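Local coordinates for protein fructosamine deglycase FrlB (Bacillus subtilis, PDB 3EUA) that converts a range of fructosamine 6-phosphates to glucose 6-phosphate and a free amino acid, and assembles as a homooctamer, at residues A[231-236]-A[259-264]. Numbering follows the deposited sequence.
Sequences EYFHGP and EERALT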
loop_
_atom_site.group_PDB
_atom_site.type_symbol
_atom_site.label_atom_id
_atom_site.label_comp_id
_atom_site.label_asym_id
_atom_site.label_seq_id
_atom_site.Cartn_x
_atom_site.Cartn_y
_atom_site.Cartn_z
ATOM N N GLU A 231 -1.215 0.092 11.363
ATOM C CA GLU A 231 -1.638 -1.298 11.124
ATOM C C GLU A 231 -1.056 -2.329 12.119
ATOM O O GLU A 231 -1.703 -3.345 12.413
ATOM C CB GLU A 231 -1.255 -1.683 9.686
ATOM C CG GLU A 231 -2.079 -0.992 8.547
ATOM C CD GLU A 231 -3.528 -1.451 8.515
ATOM O OE1 GLU A 231 -3.805 -2.396 7.742
ATOM O OE2 GLU A 231 -4.359 -0.957 9.322
ATOM N N TYR A 232 0.175 -2.065 12.569
ATOM C CA TYR A 232 0.928 -2.864 13.545
ATOM C C TYR A 232 0.088 -3.386 14.690
ATOM O O TYR A 232 0.132 -4.566 15.008
ATOM C CB TYR A 232 2.016 -1.962 14.140
ATOM C CG TYR A 232 3.027 -2.589 15.110
ATOM C CD1 TYR A 232 3.854 -3.642 14.700
ATOM C CD2 TYR A 232 3.240 -2.057 16.379
ATOM C CE1 TYR A 232 4.820 -4.181 15.521
ATOM C CE2 TYR A 232 4.237 -2.585 17.209
ATOM C CZ TYR A 232 5.019 -3.649 16.766
ATOM O OH TYR A 232 6.004 -4.195 17.576
ATOM N N PHE A 233 -0.726 -2.510 15.273
ATOM C CA PHE A 233 -1.536 -2.853 16.442
ATOM C C PHE A 233 -2.830 -3.605 16.122
ATOM O O PHE A 233 -3.643 -3.884 17.028
ATOM C CB PHE A 233 -1.824 -1.588 17.280
ATOM C CG PHE A 233 -0.617 -1.029 17.946
ATOM C CD1 PHE A 233 -0.037 -1.707 18.996
ATOM C CD2 PHE A 233 -0.049 0.170 17.529
ATOM C CE1 PHE A 233 1.088 -1.225 19.610
ATOM C CE2 PHE A 233 1.076 0.665 18.129
ATOM C CZ PHE A 233 1.645 -0.026 19.199
ATOM N N HIS A 234 -2.966 -4.024 14.856
ATOM C CA HIS A 234 -4.145 -4.748 14.407
ATOM C C HIS A 234 -3.785 -6.068 13.774
ATOM O O HIS A 234 -4.522 -6.595 12.930
ATOM C CB HIS A 234 -4.965 -3.819 13.533
ATOM C CG HIS A 234 -5.353 -2.596 14.282
ATOM N ND1 HIS A 234 -6.343 -2.605 15.248
ATOM C CD2 HIS A 234 -4.799 -1.367 14.317
ATOM C CE1 HIS A 234 -6.410 -1.407 15.805
ATOM N NE2 HIS A 234 -5.485 -0.640 15.257
ATOM N N GLY A 235 -2.658 -6.616 14.237
ATOM C CA GLY A 235 -2.245 -7.926 13.845
ATOM C C GLY A 235 -0.764 -8.206 13.903
ATOM O O GLY A 235 -0.344 -9.109 14.617
ATOM N N PRO A 236 0.020 -7.490 13.090
ATOM C CA PRO A 236 1.486 -7.727 12.996
ATOM C C PRO A 236 2.268 -7.731 14.310
ATOM O O PRO A 236 3.234 -8.498 14.436
ATOM C CB PRO A 236 1.970 -6.606 12.079
ATOM C CG PRO A 236 0.801 -6.328 11.201
ATOM C CD PRO A 236 -0.427 -6.489 12.102
ATOM N N GLU A 259 4.113 6.290 15.009
ATOM C CA GLU A 259 5.463 5.740 15.118
ATOM C C GLU A 259 5.888 5.664 16.594
ATOM O O GLU A 259 6.435 4.675 17.061
ATOM C CB GLU A 259 6.406 6.603 14.249
ATOM C CG GLU A 259 6.019 6.544 12.733
ATOM C CD GLU A 259 6.735 7.529 11.802
ATOM O OE1 GLU A 259 6.954 8.728 12.177
ATOM O OE2 GLU A 259 7.018 7.100 10.641
ATOM N N GLU A 260 5.594 6.714 17.337
ATOM C CA GLU A 260 5.891 6.765 18.767
ATOM C C GLU A 260 5.176 5.655 19.543
ATOM O O GLU A 260 5.760 5.022 20.405
ATOM C CB GLU A 260 5.473 8.134 19.328
ATOM C CG GLU A 260 6.292 9.311 18.754
ATOM C CD GLU A 260 5.852 10.705 19.254
ATOM O OE1 GLU A 260 4.656 10.949 19.534
ATOM O OE2 GLU A 260 6.723 11.574 19.314
ATOM N N ARG A 261 3.910 5.412 19.212
ATOM C CA ARG A 261 3.139 4.385 19.896
ATOM C C ARG A 261 3.733 3.004 19.603
ATOM O O ARG A 261 3.889 2.178 20.516
ATOM C CB ARG A 261 1.662 4.470 19.485
ATOM C CG ARG A 261 0.752 3.526 20.187
ATOM C CD ARG A 261 -0.559 3.457 19.493
ATOM N NE ARG A 261 -1.471 2.531 20.167
ATOM C CZ ARG A 261 -2.613 2.100 19.634
ATOM N NH1 ARG A 261 -3.001 2.506 18.432
ATOM N NH2 ARG A 261 -3.372 1.236 20.292
ATOM N N ALA A 262 4.073 2.773 18.344
ATOM C CA ALA A 262 4.678 1.511 17.875
ATOM C C ALA A 262 6.018 1.248 18.565
ATOM O O ALA A 262 6.291 0.135 19.012
ATOM C CB ALA A 262 4.834 1.570 16.369
ATOM N N LEU A 263 6.845 2.280 18.663
ATOM C CA LEU A 263 8.146 2.169 19.314
ATOM C C LEU A 263 7.976 1.825 20.778
ATOM O O LEU A 263 8.675 0.944 21.301
ATOM C CB LEU A 263 8.932 3.482 19.199
ATOM C CG LEU A 263 10.306 3.504 19.892
ATOM C CD1 LEU A 263 11.222 2.351 19.417
ATOM C CD2 LEU A 263 10.982 4.886 19.719
ATOM N N THR A 264 7.072 2.532 21.445
ATOM C CA THR A 264 6.821 2.294 22.863
ATOM C C THR A 264 6.524 0.810 23.125
ATOM O O THR A 264 7.119 0.199 24.013
ATOM C CB THR A 264 5.653 3.191 23.404
ATOM O OG1 THR A 264 6.023 4.569 23.293
ATOM C CG2 THR A 264 5.353 2.893 24.845
#
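F233 and R261 form a cation-pi stack in the second SIS domain, where the loop following strand 226-228 of the parallel sheet packs against helix 256-269. The guanidinium lies nearly flat on one face of the phenyl ring, the planes inclined by 20°, and R261 CZ is 4.2 Å from the centroid of the F233 ring. With CG anti to the backbone N (chi1 -176°) and the chain extended to NE, R261 runs across the ring, bringing its CD to 3.5 Å from F233 CE2. On the opposite face, CD2 of Y232 sits over the ring centre, so F233 is held between a neighbouring aromatic and an arginine.

The buried side is tightest around F233, whose CZ lies 3.4 Å from R261 O; Y232 CD2 meets A262 CB at an ordinary 4.0 Å, and both residues rest on M199 of strand 197-200. S266, one turn beyond A262 on helix 256-269, bonds to the Y232 hydroxyl and A262 O. R261, by contrast, is partly exposed, and its polar end meets the second subunit: NE pairs with the C-terminal carboxylate of Y329, NH1 with E89, which H234 NE2 also reaches. A leucine in place of R261 would probably cost Y329 its salt bridge, leave E89 only its bond from H234 of these two partners, and strip F233 of its flat cationic cover. The edge of the phenyl ring meets R261 C and A262 N of the helix backbone.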